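Local coordinates for protein esterase A (Caulobacter crescentus, PDB 5GKV) that probably hydrolyses ester or beta-lactam bonds as a serine hydrolase related to penicillin-binding proteins and beta-lactamases, at residues A[23-27]-A[381-386]; A[105-111]-A[180-185]; A[188-192]-A[259-263]. One frame throughout, in Å; residues are numbered along the deposited sequence.

Contact 1 (A[23-27]-A[381-386])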
# COMPACT_ATOMS: atom_id res chain seq x y z
N ARG A 23 23.55 -17.29 0.24
CA ARG A 23 22.30 -18.03 0.12
C ARG A 23 21.35 -17.39 -0.89
O ARG A 23 20.59 -18.10 -1.57
CB ARG A 23 21.61 -18.14 1.47
CG ARG A 23 20.25 -18.82 1.39
CD ARG A 23 19.79 -19.27 2.75
NE ARG A 23 18.81 -20.34 2.63
CZ ARG A 23 17.85 -20.56 3.53
NH1 ARG A 23 17.74 -19.77 4.59
NH2 ARG A 23 17.00 -21.56 3.35
N PHE A 24 21.39 -16.06 -1.04
CA PHE A 24 20.45 -15.34 -1.89
C PHE A 24 21.12 -14.78 -3.14
O PHE A 24 20.64 -13.79 -3.71
CB PHE A 24 19.76 -14.24 -1.09
CG PHE A 24 18.86 -14.76 0.00
CD1 PHE A 24 17.61 -15.25 -0.29
CD2 PHE A 24 19.29 -14.79 1.32
CE1 PHE A 24 16.77 -15.74 0.70
CE2 PHE A 24 18.47 -15.28 2.32
CZ PHE A 24 17.21 -15.76 2.01
N ALA A 25 22.19 -15.44 -3.61
CA ALA A 25 22.87 -14.97 -4.82
C ALA A 25 21.92 -14.83 -6.00
O ALA A 25 22.10 -13.94 -6.83
CB ALA A 25 24.03 -15.91 -5.18
N ALA A 26 20.91 -15.71 -6.11
CA ALA A 26 19.96 -15.60 -7.21
C ALA A 26 19.22 -14.26 -7.19
O ALA A 26 18.88 -13.72 -8.25
CB ALA A 26 18.96 -16.76 -7.18
N VAL A 27 18.95 -13.73 -6.00
CA VAL A 27 18.28 -12.44 -5.92
C VAL A 27 19.15 -11.35 -6.53
O VAL A 27 18.67 -10.52 -7.32
CB VAL A 27 17.91 -12.11 -4.46
CG1 VAL A 27 17.22 -10.76 -4.39
CG2 VAL A 27 16.96 -13.19 -3.92
N ALA A 381 12.85 -15.30 -6.94
CA ALA A 381 14.23 -15.68 -6.67
C ALA A 381 14.50 -15.82 -5.18
O ALA A 381 15.27 -16.70 -4.75
CB ALA A 381 15.19 -14.65 -7.28
N ALA A 382 13.92 -14.93 -4.37
CA ALA A 382 14.14 -15.03 -2.93
C ALA A 382 13.56 -16.33 -2.39
O ALA A 382 14.22 -17.04 -1.62
CB ALA A 382 13.51 -13.82 -2.23
N TYR A 383 12.33 -16.67 -2.80
CA TYR A 383 11.73 -17.92 -2.34
C TYR A 383 12.49 -19.14 -2.84
O TYR A 383 12.60 -20.14 -2.13
CB TYR A 383 10.26 -18.01 -2.77
CG TYR A 383 9.30 -17.38 -1.79
CD1 TYR A 383 8.88 -16.05 -1.95
CD2 TYR A 383 8.79 -18.10 -0.71
CE1 TYR A 383 7.99 -15.47 -1.04
CE2 TYR A 383 7.90 -17.53 0.19
CZ TYR A 383 7.51 -16.21 0.01
OH TYR A 383 6.63 -15.64 0.89
N ALA A 384 13.01 -19.09 -4.08
CA ALA A 384 13.78 -20.21 -4.61
C ALA A 384 15.11 -20.38 -3.89
O ALA A 384 15.77 -21.41 -4.06
CB ALA A 384 14.04 -20.04 -6.11
N SER A 385 15.52 -19.40 -3.10
CA SER A 385 16.74 -19.47 -2.31
C SER A 385 16.53 -20.07 -0.94
O SER A 385 17.51 -20.35 -0.24
CB SER A 385 17.35 -18.07 -2.17
OG SER A 385 17.68 -17.54 -3.45
N LEU A 386 15.28 -20.27 -0.54
CA LEU A 386 14.97 -20.76 0.81
C LEU A 386 15.17 -22.27 0.87
O LEU A 386 15.60 -22.79 1.89
CB LEU A 386 13.53 -20.40 1.21
CG LEU A 386 13.27 -18.88 1.29
CD1 LEU A 386 11.80 -18.57 1.52
CD2 LEU A 386 14.10 -18.26 2.38
O HOH W 1 20.21 -20.91 -1.44
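F24 packs against the C-terminal end of the chain, at the end region of helix 373-384: F24 CD1 comes 3.4 Å from S385 CB. Two other groups lie at the ring edge, A382 O, 3.7 Å from F24 CE1, and L386 CD2, 4.0 Å from F24 CZ. V27, on the first turn of helix 25-35, meets A381 and A382. With CG1 anti to the backbone N (chi1 179°), V27 CG2 lies beside that N and rests 3.5 Å from A382 CA, close to the small methyl groups of A381 and A382. Among these apolar groups, S385 OG folds back to donate to A381 O at 2.9 Å, so its proton is used within its own segment. Water joins the two backbones, donating to R23 O at 2.8 Å and to S385 O at 3.0 Å. R23 stretches out along the outer side, CG anti to the backbone N (chi1 176°), placing its guanidinium beside the final carbonyls; its approach to L386 O is too short to be trusted in detail. Farther in, F24 touches V54, V55 and I49, V27 touches V55 and F45, and A382 touches F47, all on strands 42-49 and 52-60. The first and last helices thus cover the sheet together through apolar packing, with a polar, water-bridged outer margin where R23 may be attracted to the negative charge expected at the chain end.

Contact 2 (A[105-111]-A[180-185])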
# COMPACT_ATOMS: atom_id res chain seq x y z
N VAL A 105 -19.60 1.45 10.06
CA VAL A 105 -18.83 2.69 9.95
C VAL A 105 -19.59 3.83 10.60
O VAL A 105 -19.02 4.66 11.31
CB VAL A 105 -18.52 3.00 8.47
CG1 VAL A 105 -17.82 4.35 8.35
CG2 VAL A 105 -17.62 1.90 7.88
N ALA A 106 -20.91 3.87 10.38
CA ALA A 106 -21.72 4.96 10.93
C ALA A 106 -21.65 5.02 12.44
O ALA A 106 -21.89 6.09 13.02
CB ALA A 106 -23.17 4.80 10.45
N ASP A 107 -21.32 3.91 13.11
CA ASP A 107 -21.23 3.92 14.56
C ASP A 107 -20.14 4.86 15.05
O ASP A 107 -20.30 5.51 16.09
CB ASP A 107 -21.01 2.51 15.10
CG ASP A 107 -21.38 2.40 16.57
OD1 ASP A 107 -20.58 1.86 17.35
OD2 ASP A 107 -22.48 2.90 16.94
N VAL A 108 -19.02 4.96 14.33
CA VAL A 108 -17.95 5.87 14.73
C VAL A 108 -17.92 7.14 13.89
O VAL A 108 -17.21 8.10 14.26
CB VAL A 108 -16.57 5.19 14.70
CG1 VAL A 108 -16.60 3.88 15.49
CG2 VAL A 108 -16.14 4.94 13.27
N TRP A 109 -18.69 7.20 12.80
CA TRP A 109 -18.67 8.31 11.86
C TRP A 109 -20.13 8.55 11.46
O TRP A 109 -20.57 8.13 10.38
CB TRP A 109 -17.78 7.98 10.66
CG TRP A 109 -17.67 8.97 9.54
CD1 TRP A 109 -18.25 10.20 9.45
CD2 TRP A 109 -16.94 8.78 8.33
NE1 TRP A 109 -17.91 10.80 8.26
CE2 TRP A 109 -17.11 9.94 7.55
CE3 TRP A 109 -16.14 7.74 7.84
CZ2 TRP A 109 -16.50 10.09 6.30
CZ3 TRP A 109 -15.55 7.89 6.57
CH2 TRP A 109 -15.74 9.05 5.82
N PRO A 110 -20.91 9.18 12.34
CA PRO A 110 -22.37 9.21 12.15
C PRO A 110 -22.80 9.78 10.81
O PRO A 110 -23.79 9.32 10.24
CB PRO A 110 -22.87 10.07 13.31
CG PRO A 110 -21.81 9.90 14.37
CD PRO A 110 -20.51 9.82 13.61
N GLU A 111 -22.05 10.76 10.30
CA GLU A 111 -22.38 11.37 9.01
C GLU A 111 -22.31 10.37 7.86
O GLU A 111 -22.95 10.59 6.83
CB GLU A 111 -21.45 12.54 8.75
CG GLU A 111 -21.59 13.67 9.79
CD GLU A 111 -20.66 13.52 10.99
OE1 GLU A 111 -20.25 12.39 11.34
OE2 GLU A 111 -20.34 14.56 11.61
N GLU A 180 -10.31 8.28 8.20
CA GLU A 180 -11.28 8.99 9.02
C GLU A 180 -11.84 8.08 10.10
O GLU A 180 -12.07 8.52 11.23
CB GLU A 180 -12.38 9.58 8.13
CG GLU A 180 -13.46 10.37 8.86
CD GLU A 180 -12.95 11.65 9.51
OE1 GLU A 180 -11.75 11.97 9.38
OE2 GLU A 180 -13.77 12.33 10.17
N ILE A 181 -12.06 6.80 9.77
CA ILE A 181 -12.39 5.82 10.80
C ILE A 181 -11.31 5.81 11.87
O ILE A 181 -11.59 5.90 13.08
CB ILE A 181 -12.57 4.42 10.17
CG1 ILE A 181 -13.80 4.39 9.23
CG2 ILE A 181 -12.70 3.35 11.26
CD1 ILE A 181 -13.85 3.13 8.40
N PHE A 182 -10.05 5.73 11.44
CA PHE A 182 -8.93 5.74 12.39
C PHE A 182 -8.94 7.00 13.26
O PHE A 182 -8.83 6.92 14.49
CB PHE A 182 -7.59 5.65 11.64
CG PHE A 182 -6.41 5.54 12.56
CD1 PHE A 182 -5.78 6.68 13.02
CD2 PHE A 182 -5.96 4.30 12.97
CE1 PHE A 182 -4.70 6.57 13.89
CE2 PHE A 182 -4.90 4.19 13.84
CZ PHE A 182 -4.27 5.33 14.30
N ARG A 183 -9.02 8.17 12.62
CA ARG A 183 -8.96 9.44 13.35
C ARG A 183 -10.06 9.54 14.40
O ARG A 183 -9.81 9.93 15.55
CB ARG A 183 -9.05 10.61 12.35
CG ARG A 183 -8.65 11.97 12.89
CD ARG A 183 -8.92 13.10 11.86
NE ARG A 183 -10.35 13.27 11.59
CZ ARG A 183 -11.26 13.63 12.50
NH1 ARG A 183 -10.89 13.87 13.76
NH2 ARG A 183 -12.54 13.74 12.15
N ARG A 184 -11.29 9.18 14.03
CA ARG A 184 -12.39 9.27 14.98
C ARG A 184 -12.25 8.30 16.14
O ARG A 184 -12.72 8.59 17.25
CB ARG A 184 -13.71 9.04 14.26
CG ARG A 184 -13.90 10.02 13.14
CD ARG A 184 -15.27 10.56 13.08
NE ARG A 184 -15.42 11.48 11.96
CZ ARG A 184 -16.51 12.19 11.73
NH1 ARG A 184 -17.54 12.07 12.56
NH2 ARG A 184 -16.58 12.99 10.67
N VAL A 185 -11.61 7.15 15.93
CA VAL A 185 -11.47 6.18 17.00
C VAL A 185 -10.21 6.44 17.83
O VAL A 185 -10.27 6.56 19.06
CB VAL A 185 -11.48 4.74 16.44
CG1 VAL A 185 -11.08 3.75 17.52
CG2 VAL A 185 -12.86 4.41 15.91
O HOH W 2 -17.70 11.10 15.64
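E180 OE2 is gripped by three N-H groups, from R184 NE at 2.6 Å, R184 NH2 and R183 NH2, while E180 CG presses on W109. This salt-bridge network joins helix 173-186 to the segment 105-111 in the helical part of the beta-lactamase-like fold. R184 meets the carboxylate side-on, with both nitrogens on one oxygen: NE comes from above the carboxylate plane, whereas NH2 is met by the anti lone pair of OE2. R183 instead spans both oxygens, and OE1 has a further donor in W147 NE1. E180 CG, anti to the backbone N (chi1 -179°), lies over W109, 3.7 Å from the centroid of the six-membered ring and 4° off its normal, a CH-pi contact, and the bend at chi2 swings the carboxylate towards R183 and R184. The R184 guanidinium covers the five-membered end of the same indole face, its plane 33° from that of the ring, with W109 CD1 beneath its centre. R184 NH1 then reaches E111 OE1 at 3.0 Å in a salt bridge whose two flat groups stand nearly perpendicular. R184 is therefore shared between two acids, a pairing that probably keeps all three groups ionised. Residues C151 and A155 of helix 147-156 also pack on W109. Apolar contacts complete the interface: V105 CG2 meets I181 CD1 at 4.0 Å, and V108 CG1 touches V185 CG2 at 3.8 Å.

Contact 3 (A[188-192]-A[259-263])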
# COMPACT_ATOMS: atom_id res chain seq x y z
N ARG A 188 -5.78 10.53 16.78
CA ARG A 188 -4.70 11.06 15.96
C ARG A 188 -4.92 10.69 14.50
O ARG A 188 -5.65 9.75 14.17
CB ARG A 188 -3.35 10.51 16.43
CG ARG A 188 -2.99 10.76 17.90
CD ARG A 188 -1.84 9.85 18.35
NE ARG A 188 -2.22 8.44 18.34
CZ ARG A 188 -1.38 7.44 18.57
NH1 ARG A 188 -0.10 7.69 18.82
NH2 ARG A 188 -1.81 6.18 18.55
N THR A 189 -4.25 11.42 13.61
CA THR A 189 -4.23 10.98 12.21
C THR A 189 -3.44 9.68 12.09
O THR A 189 -2.64 9.33 12.96
CB THR A 189 -3.60 12.03 11.31
OG1 THR A 189 -2.20 12.16 11.62
CG2 THR A 189 -4.30 13.38 11.43
N MET A 190 -3.65 8.96 10.98
CA MET A 190 -2.87 7.76 10.76
C MET A 190 -1.37 8.06 10.74
O MET A 190 -0.58 7.33 11.33
CB MET A 190 -3.27 7.07 9.45
CG MET A 190 -4.47 6.18 9.58
SD MET A 190 -4.71 5.25 8.05
CE MET A 190 -5.91 4.07 8.63
N GLY A 191 -0.97 9.13 10.05
CA GLY A 191 0.45 9.40 9.91
C GLY A 191 1.09 9.73 11.25
O GLY A 191 2.23 9.34 11.51
N THR A 192 0.35 10.42 12.12
CA THR A 192 0.89 10.77 13.43
C THR A 192 1.01 9.54 14.31
O THR A 192 2.05 9.33 14.96
CB THR A 192 -0.00 11.81 14.11
OG1 THR A 192 -0.01 13.01 13.33
CG2 THR A 192 0.54 12.11 15.52
N VAL A 259 0.89 16.53 3.11
CA VAL A 259 -0.40 16.11 3.65
C VAL A 259 -0.41 14.60 3.85
O VAL A 259 0.57 13.91 3.53
CB VAL A 259 -1.56 16.55 2.73
CG1 VAL A 259 -1.65 18.07 2.68
CG2 VAL A 259 -1.40 15.96 1.31
N GLU A 260 -1.51 14.07 4.37
CA GLU A 260 -1.66 12.63 4.57
C GLU A 260 -2.68 12.11 3.57
O GLU A 260 -3.84 12.53 3.61
CB GLU A 260 -2.11 12.31 5.99
CG GLU A 260 -1.15 12.78 7.06
CD GLU A 260 -1.51 12.19 8.41
OE1 GLU A 260 -2.34 11.23 8.44
OE2 GLU A 260 -0.98 12.68 9.43
N ILE A 261 -2.25 11.21 2.70
CA ILE A 261 -3.17 10.50 1.81
C ILE A 261 -2.87 9.02 2.01
O ILE A 261 -2.05 8.44 1.28
CB ILE A 261 -3.01 10.96 0.35
CG1 ILE A 261 -3.17 12.49 0.26
CG2 ILE A 261 -4.02 10.24 -0.55
CD1 ILE A 261 -2.98 13.08 -1.14
N PRO A 262 -3.48 8.37 3.01
CA PRO A 262 -3.10 6.99 3.35
C PRO A 262 -3.41 5.96 2.25
O PRO A 262 -3.07 4.78 2.41
CB PRO A 262 -3.91 6.71 4.63
CG PRO A 262 -4.16 8.08 5.22
CD PRO A 262 -4.40 8.94 4.01
N SER A 263 -4.05 6.36 1.15
CA SER A 263 -4.18 5.46 0.02
C SER A 263 -3.04 5.59 -0.99
O SER A 263 -2.96 4.76 -1.90
CB SER A 263 -5.51 5.73 -0.71
OG SER A 263 -5.70 7.12 -0.91
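Helix 190-202 begins with an N-cap threonine, and the loop 259-263 supplies a glutamate that hydrogen-bonds to this helix start. T189 OG1 donates to E260 OE2 at 2.6 Å, on the syn side of the carboxylate, and accepts from T192 N at 3.1 Å, so the hydroxyl is used in both directions. With chi1 at 67°, OG1 sits between the backbone N and the carbonyl carbon, where it can reach both partners. The other oxygen, E260 OE1, takes the N-H of G191 at 3.0 Å, a fairly straight bond (158°) that arrives from above the carboxylate plane. E260 comes in with an extended chain beyond CG, and G191, having no side chain, lets the carboxylate close on the backbone. The negative charge of the E260 carboxylate probably interacts favourably with the positive end of the helix dipole. Alongside, M190 SD lies 3.8 Å from P262 CB; M190 also packs on A86, L89 and I90 of helix 82-95 and on F182. Just past the proline, S263 accepts from K83 NZ through its carbonyl O. The bond from T192 N to T189 OG1 is the classic threonine N-cap of a helix start, here with a loop glutamate bound to the same hydroxyl.

Contact 1 joins the two ends of the chain on the sheet domain, and contacts 2 and 3 both fall within the long excursion it closes. The centre of contact 1 is 44 Å from that of contact 2 and 35 Å from that of contact 3, on the opposite side of the chain's centre. Contacts 2 and 3 are neighbours, centres 15 Å apart, because helices 173-186 and 190-202 are consecutive: F182, from the first, packs on M190 with F182 CG 3.6 Å from M190 CG. Of the three, contact 3 lies nearest the likely catalytic region, since S263 O accepts a hydrogen bond from K83 NZ, the lysine of an S-x-x-K sequence as in penicillin-binding proteins.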